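Local coordinates for Anapc5 protein (Xenopus laevis, PDB 5BPZ) that forms part of the anaphase-promoting complex (APC/C), a cell-cycle ubiquitin ligase, as its subunit Apc5, and is present here as the N-terminal domain, at residues 61-64 with 65-68; 85-88 with 89-93; 128-131 with 132-136. One frame throughout, in Å; residues are numbered along the deposited sequence.

Contact 1 (61-64 with 65-68)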
loop_
_atom_site.group_PDB
_atom_site.type_symbol
_atom_site.label_atom_id
_atom_site.label_comp_id
_atom_site.label_asym_id
_atom_site.label_seq_id
_atom_site.Cartn_x
_atom_site.Cartn_y
_atom_site.Cartn_z
ATOM N N GLN A 61 13.122 -2.087 8.479
ATOM C CA GLN A 61 12.823 -3.504 8.281
ATOM C C GLN A 61 11.969 -3.748 7.021
ATOM O O GLN A 61 12.104 -4.794 6.384
ATOM C CB GLN A 61 12.137 -4.063 9.549
ATOM C CG GLN A 61 11.973 -5.585 9.596
ATOM C CD GLN A 61 11.683 -6.112 10.983
ATOM O OE1 GLN A 61 10.822 -5.605 11.711
ATOM N NE2 GLN A 61 12.388 -7.165 11.375
ATOM N N ILE A 62 11.134 -2.758 6.652
ATOM C CA ILE A 62 10.191 -2.811 5.534
ATOM C C ILE A 62 10.821 -2.481 4.165
ATOM O O ILE A 62 10.249 -2.883 3.149
ATOM C CB ILE A 62 8.960 -1.904 5.891
ATOM C CG1 ILE A 62 7.694 -2.750 6.113
ATOM C CG2 ILE A 62 8.707 -0.732 4.922
ATOM C CD1 ILE A 62 7.773 -3.740 7.307
ATOM N N LEU A 63 12.000 -1.819 4.135
ATOM C CA LEU A 63 12.687 -1.392 2.904
ATOM C C LEU A 63 12.746 -2.446 1.758
ATOM O O LEU A 63 12.444 -2.034 0.635
ATOM C CB LEU A 63 14.092 -0.825 3.180
ATOM C CG LEU A 63 14.146 0.514 3.947
ATOM C CD1 LEU A 63 15.544 1.082 3.947
ATOM C CD2 LEU A 63 13.159 1.547 3.378
ATOM N N PRO A 64 13.047 -3.768 1.964
ATOM C CA PRO A 64 13.033 -4.717 0.822
ATOM C C PRO A 64 11.703 -4.842 0.055
ATOM O O PRO A 64 11.723 -5.269 -1.094
ATOM C CB PRO A 64 13.422 -6.052 1.469
ATOM C CG PRO A 64 14.156 -5.673 2.707
ATOM C CD PRO A 64 13.444 -4.465 3.206
ATOM N N LEU A 65 10.564 -4.487 0.681
ATOM C CA LEU A 65 9.235 -4.519 0.062
ATOM C C LEU A 65 9.078 -3.411 -0.995
ATOM O O LEU A 65 8.339 -3.581 -1.966
ATOM C CB LEU A 65 8.126 -4.386 1.114
ATOM C CG LEU A 65 7.953 -5.544 2.105
ATOM C CD1 LEU A 65 6.879 -5.220 3.136
ATOM C CD2 LEU A 65 7.613 -6.869 1.392
ATOM N N LEU A 66 9.776 -2.285 -0.790
ATOM C CA LEU A 66 9.757 -1.110 -1.654
ATOM C C LEU A 66 10.674 -1.318 -2.856
ATOM O O LEU A 66 10.424 -0.781 -3.936
ATOM C CB LEU A 66 10.242 0.107 -0.843
ATOM C CG LEU A 66 9.220 0.887 -0.002
ATOM C CD1 LEU A 66 8.683 0.072 1.178
ATOM C CD2 LEU A 66 9.856 2.124 0.562
ATOM N N GLN A 67 11.730 -2.110 -2.657
ATOM C CA GLN A 67 12.774 -2.401 -3.636
ATOM C C GLN A 67 12.587 -3.716 -4.415
ATOM O O GLN A 67 13.097 -3.840 -5.528
ATOM C CB GLN A 67 14.147 -2.388 -2.932
ATOM C CG GLN A 67 14.491 -1.042 -2.289
ATOM C CD GLN A 67 15.696 -1.118 -1.385
ATOM O OE1 GLN A 67 15.575 -1.230 -0.159
ATOM N NE2 GLN A 67 16.886 -1.029 -1.967
ATOM N N GLY A 68 11.887 -4.675 -3.819
ATOM C CA GLY A 68 11.694 -6.004 -4.389
ATOM C C GLY A 68 10.655 -6.135 -5.487
ATOM O O GLY A 68 10.025 -5.146 -5.879
#
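I62 is the apolar anchor of this local contact, because its two branches meet different leucines of the following turn. CG2 lies 3.8 Å from L66 CD1, and CG1 lies 4.0 Å from L65 CD1, with the side chains crossing at a slant in both cases. L65 CG stands anti to its own carbonyl carbon (chi1 -67°), which turns CD1 back toward I62 CG1; the helical backbone itself sets L65 CB 3.3 Å from I62 O. I62 and L65 are buried: both pack on L40 of helix 32-46, and L65 also meets L76 of helix 73-83.

The other flank is looser. P64 and Q67 are exposed, and L63 approaches L66 only distantly, CD2 to CD2 being 4.4 Å. Backbone bonding changes along the same stretch. P64 has no N-H to give, and the next two amides reach back three residues: L65 N to I62 O at 3.0 Å, and L66 N to L63 O at 3.0 Å. The second donor sits 51° above the carbonyl plane. L63 O also takes a weak bond from Q67 N, already spanning four residues, and G68 N to P64 O is the next such bond, shorter at 2.8 Å. Three-residue bonds across the break at P64, with G68 leaving helical angles, mark this as the closing turns of a proline-kinked alpha-helix.

Contact 2 (85-88 with 89-93); sequences PNVS and SSVHI
V87 and S88 join this turn of helix to the next, each offering its carbonyl to the amide four residues on, in V91 and H92. Earlier in the segment, P85 reaches nothing in 89-93 itself, but its carbonyl oxygen receives the hydroxyl of S88, OG to O 2.9 Å. N86 makes only a loose approach: its O stands 3.9 Å from S90 OG, and its CB points away from 89-93.

V87 follows, gripped through its backbone. V91 N lies 2.8 Å from V87 O and arrives almost straight off the end of the carbonyl (C=O...N 168°). The same oxygen is flanked by the V91 side chain, whose CG2 comes to 3.2 Å from V87 O. The methyls themselves are less intimate, with V87 CG2 and V91 CG2 4.4 Å apart.

S88 ends the walk. Its carbonyl O accepts H92 N at 3.1 Å, while OG is placed between its own N and carbonyl carbon (chi1 61°), the rotation that folds it back along the helix to P85. There it sits 46° above the carbonyl plane of P85 rather than on a lone pair. S88 is buried, and this bond gives its hydroxyl a partner within the helix. Such a bond to the carbonyl three residues earlier is a familiar feature of serine in helices, here in the opening part of helix 85-99. Replacing S88 by alanine removes OG, and P85 O would probably lose that donor.

S88 also touches V80 and E81 of helix 73-83, which meets V91 through I77. Helix 32-46 covers V87 with L40 and V91 with V39 and E43, while the H92 ring meets that of F160 on helix 146-164, so this first part of helix 85-99 is bordered by three other helices.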
loop_
_atom_site.group_PDB
_atom_site.type_symbol
_atom_site.label_atom_id
_atom_site.label_comp_id
_atom_site.label_asym_id
_atom_site.label_seq_id
_atom_site.Cartn_x
_atom_site.Cartn_y
_atom_site.Cartn_z
ATOM N N PRO A 85 2.323 -7.013 13.695
ATOM C CA PRO A 85 1.061 -7.778 13.820
ATOM C C PRO A 85 -0.225 -6.948 13.872
ATOM O O PRO A 85 -1.255 -7.414 13.385
ATOM C CB PRO A 85 1.263 -8.598 15.096
ATOM C CG PRO A 85 2.732 -8.634 15.309
ATOM C CD PRO A 85 3.241 -7.324 14.811
ATOM N N ASN A 86 -0.148 -5.713 14.415
ATOM C CA ASN A 86 -1.268 -4.770 14.517
ATOM C C ASN A 86 -1.763 -4.339 13.127
ATOM O O ASN A 86 -2.906 -4.642 12.761
ATOM C CB ASN A 86 -0.875 -3.504 15.313
ATOM C CG ASN A 86 -0.154 -3.709 16.629
ATOM O OD1 ASN A 86 -0.673 -4.321 17.569
ATOM N ND2 ASN A 86 1.012 -3.091 16.762
ATOM N N VAL A 87 -0.879 -3.678 12.346
ATOM C CA VAL A 87 -1.189 -3.066 11.053
ATOM C C VAL A 87 -1.521 -4.076 9.943
ATOM O O VAL A 87 -2.172 -3.666 8.996
ATOM C CB VAL A 87 -0.141 -2.012 10.557
ATOM C CG1 VAL A 87 0.214 -1.004 11.641
ATOM C CG2 VAL A 87 1.104 -2.650 9.975
ATOM N N SER A 88 -1.095 -5.352 10.029
ATOM C CA SER A 88 -1.388 -6.357 8.987
ATOM C C SER A 88 -2.875 -6.416 8.608
ATOM O O SER A 88 -3.203 -6.356 7.417
ATOM C CB SER A 88 -0.883 -7.736 9.393
ATOM O OG SER A 88 -1.512 -8.171 10.588
ATOM N N SER A 89 -3.767 -6.458 9.627
ATOM C CA SER A 89 -5.215 -6.492 9.439
ATOM C C SER A 89 -5.717 -5.177 8.886
ATOM O O SER A 89 -6.563 -5.183 7.996
ATOM C CB SER A 89 -5.929 -6.822 10.751
ATOM O OG SER A 89 -5.672 -8.156 11.159
ATOM N N SER A 90 -5.201 -4.052 9.404
ATOM C CA SER A 90 -5.588 -2.708 8.986
ATOM C C SER A 90 -5.255 -2.483 7.522
ATOM O O SER A 90 -6.024 -1.834 6.814
ATOM C CB SER A 90 -4.900 -1.657 9.850
ATOM O OG SER A 90 -5.200 -1.855 11.221
ATOM N N VAL A 91 -4.109 -3.011 7.077
ATOM C CA VAL A 91 -3.639 -2.942 5.694
ATOM C C VAL A 91 -4.612 -3.753 4.829
ATOM O O VAL A 91 -5.127 -3.230 3.837
ATOM C CB VAL A 91 -2.175 -3.449 5.562
ATOM C CG1 VAL A 91 -1.784 -3.674 4.104
ATOM C CG2 VAL A 91 -1.203 -2.489 6.229
ATOM N N HIS A 92 -4.882 -5.009 5.245
ATOM C CA HIS A 92 -5.772 -5.945 4.562
ATOM C C HIS A 92 -7.191 -5.387 4.355
ATOM O O HIS A 92 -7.697 -5.424 3.228
ATOM C CB HIS A 92 -5.785 -7.305 5.284
ATOM C CG HIS A 92 -6.670 -8.322 4.639
ATOM N ND1 HIS A 92 -6.311 -8.947 3.460
ATOM C CD2 HIS A 92 -7.895 -8.761 5.012
ATOM C CE1 HIS A 92 -7.314 -9.757 3.167
ATOM N NE2 HIS A 92 -8.294 -9.672 4.063
ATOM N N ILE A 93 -7.803 -4.832 5.424
ATOM C CA ILE A 93 -9.159 -4.262 5.397
ATOM C C ILE A 93 -9.204 -2.955 4.587
ATOM O O ILE A 93 -10.228 -2.672 3.970
ATOM C CB ILE A 93 -9.787 -4.111 6.834
ATOM C CG1 ILE A 93 -9.726 -5.426 7.669
ATOM C CG2 ILE A 93 -11.217 -3.543 6.806
ATOM C CD1 ILE A 93 -10.610 -6.626 7.212
#

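Contact 3 (128-131 with 132-136)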
loop_
_atom_site.group_PDB
_atom_site.type_symbol
_atom_site.label_atom_id
_atom_site.label_comp_id
_atom_site.label_asym_id
_atom_site.label_seq_id
_atom_site.Cartn_x
_atom_site.Cartn_y
_atom_site.Cartn_z
ATOM N N SER A 128 15.204 9.887 1.229
ATOM C CA SER A 128 14.838 8.581 1.800
ATOM C C SER A 128 14.342 7.593 0.760
ATOM O O SER A 128 13.829 8.002 -0.276
ATOM C CB SER A 128 13.760 8.757 2.864
ATOM O OG SER A 128 14.283 9.417 4.004
ATOM N N VAL A 129 14.476 6.289 1.054
ATOM C CA VAL A 129 13.991 5.212 0.186
ATOM C C VAL A 129 12.449 5.290 0.165
ATOM O O VAL A 129 11.848 5.178 -0.910
ATOM C CB VAL A 129 14.526 3.815 0.613
ATOM C CG1 VAL A 129 14.013 2.713 -0.311
ATOM C CG2 VAL A 129 16.051 3.795 0.659
ATOM N N VAL A 130 11.828 5.557 1.348
ATOM C CA VAL A 130 10.374 5.719 1.517
ATOM C C VAL A 130 9.933 6.984 0.780
ATOM O O VAL A 130 8.988 6.926 -0.002
ATOM C CB VAL A 130 9.929 5.707 3.013
ATOM C CG1 VAL A 130 8.457 6.088 3.168
ATOM C CG2 VAL A 130 10.197 4.350 3.653
ATOM N N GLY A 131 10.652 8.084 1.009
ATOM C CA GLY A 131 10.419 9.382 0.383
ATOM C C GLY A 131 10.455 9.332 -1.128
ATOM O O GLY A 131 9.546 9.846 -1.780
ATOM N N LEU A 132 11.481 8.666 -1.689
ATOM C CA LEU A 132 11.635 8.483 -3.134
ATOM C C LEU A 132 10.548 7.574 -3.683
ATOM O O LEU A 132 10.039 7.836 -4.775
ATOM C CB LEU A 132 13.029 7.960 -3.507
ATOM C CG LEU A 132 14.141 9.001 -3.504
ATOM C CD1 LEU A 132 15.490 8.357 -3.252
ATOM C CD2 LEU A 132 14.154 9.813 -4.800
ATOM N N PHE A 133 10.152 6.545 -2.906
ATOM C CA PHE A 133 9.084 5.614 -3.272
ATOM C C PHE A 133 7.728 6.330 -3.318
ATOM O O PHE A 133 6.965 6.112 -4.256
ATOM C CB PHE A 133 9.041 4.401 -2.316
ATOM C CG PHE A 133 8.051 3.323 -2.708
ATOM C CD1 PHE A 133 8.380 2.369 -3.664
ATOM C CD2 PHE A 133 6.786 3.274 -2.133
ATOM C CE1 PHE A 133 7.458 1.388 -4.044
ATOM C CE2 PHE A 133 5.864 2.291 -2.513
ATOM C CZ PHE A 133 6.207 1.355 -3.463
ATOM N N LEU A 134 7.432 7.173 -2.307
ATOM C CA LEU A 134 6.183 7.934 -2.230
ATOM C C LEU A 134 6.103 8.895 -3.407
ATOM O O LEU A 134 5.089 8.920 -4.100
ATOM C CB LEU A 134 6.064 8.693 -0.894
ATOM C CG LEU A 134 5.759 7.859 0.362
ATOM C CD1 LEU A 134 6.046 8.648 1.608
ATOM C CD2 LEU A 134 4.308 7.387 0.394
ATOM N N ARG A 135 7.214 9.607 -3.679
ATOM C CA ARG A 135 7.389 10.547 -4.782
ATOM C C ARG A 135 7.168 9.855 -6.137
ATOM O O ARG A 135 6.287 10.270 -6.891
ATOM C CB ARG A 135 8.795 11.177 -4.711
ATOM C CG ARG A 135 8.982 12.328 -5.686
ATOM C CD ARG A 135 10.434 12.662 -5.956
ATOM N NE ARG A 135 10.571 13.370 -7.230
ATOM C CZ ARG A 135 10.443 14.685 -7.381
ATOM N NH1 ARG A 135 10.184 15.460 -6.333
ATOM N NH2 ARG A 135 10.569 15.237 -8.582
ATOM N N HIS A 136 7.946 8.793 -6.428
ATOM C CA HIS A 136 7.855 8.045 -7.685
ATOM C C HIS A 136 6.507 7.366 -7.902
ATOM O O HIS A 136 6.102 7.240 -9.059
ATOM C CB HIS A 136 9.012 7.047 -7.849
ATOM C CG HIS A 136 10.349 7.710 -8.014
ATOM N ND1 HIS A 136 11.428 7.367 -7.218
ATOM C CD2 HIS A 136 10.732 8.689 -8.870
ATOM C CE1 HIS A 136 12.430 8.134 -7.619
ATOM N NE2 HIS A 136 12.057 8.950 -8.606
#
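V130 and L134 supply the apolar part of this contact, one turn apart and lying side by side with their ends pointing the same way. V130 CG1 touches L134 CD1 at 3.8 Å. L134 is buried, and its outer neighbours include L38 of helix 32-46 and F117 from a loop.

The backbone hydrogen bonds form an unbroken i to i+4 series. L132 N reaches S128 O at 2.8 Å, and F133 N reaches V129 O at 3.0 Å. L134 N then meets V130 O at 2.8 Å, running close to the carbonyl direction (C=O...N 162°), and R135 N meets G131 O at 3.0 Å. S128 occupies the N-cap position, yet it secures the first turn through its carbonyl; its hydroxyl makes no capping bond.

Among approaches of carbon to carbonyl oxygen, L132 makes one with its side chain, lying alongside S128 O with CD1 3.4 Å away. The helical backbone alone brings F133 CB to 3.2 Å from V129 O, and R135 CB near G131 O. With its CG anti to the backbone N (chi1 -174°), the F133 ring is carried away from 128-131 to K34, V37 and L38 of helix 32-46. R135 runs extended from CG to NE, away from this turn and into an exposed position.

The chemistry is therefore divided by direction: main-chain polar groups pair along the axis, buried F133 and L134 face helix 32-46, and V130 and F133 also pack on helix 52-67, while R135 is exposed, as is apolar V129.

Overall arrangement
The three contacts come in series along the chain, on helices 52-67, 85-99 and 129-142 of one all-helical domain. Contacts 1 and 3 touch, with centres 11 Å apart: L66 CD2 packs 3.8 Å from V130 CA, and L63 CD2 lies 3.8 Å from V129 CB. The end of helix 52-67 thus rests on the start of helix 129-142. Contact 2 stands apart, about 17 Å from contact 1 and 22 Å from contact 3 between centres, the latter across the chain's centre. Helix 32-46 receives side chains from all three, so it is a shared core element tying together turns distant in sequence within the Apc5 N-terminal domain.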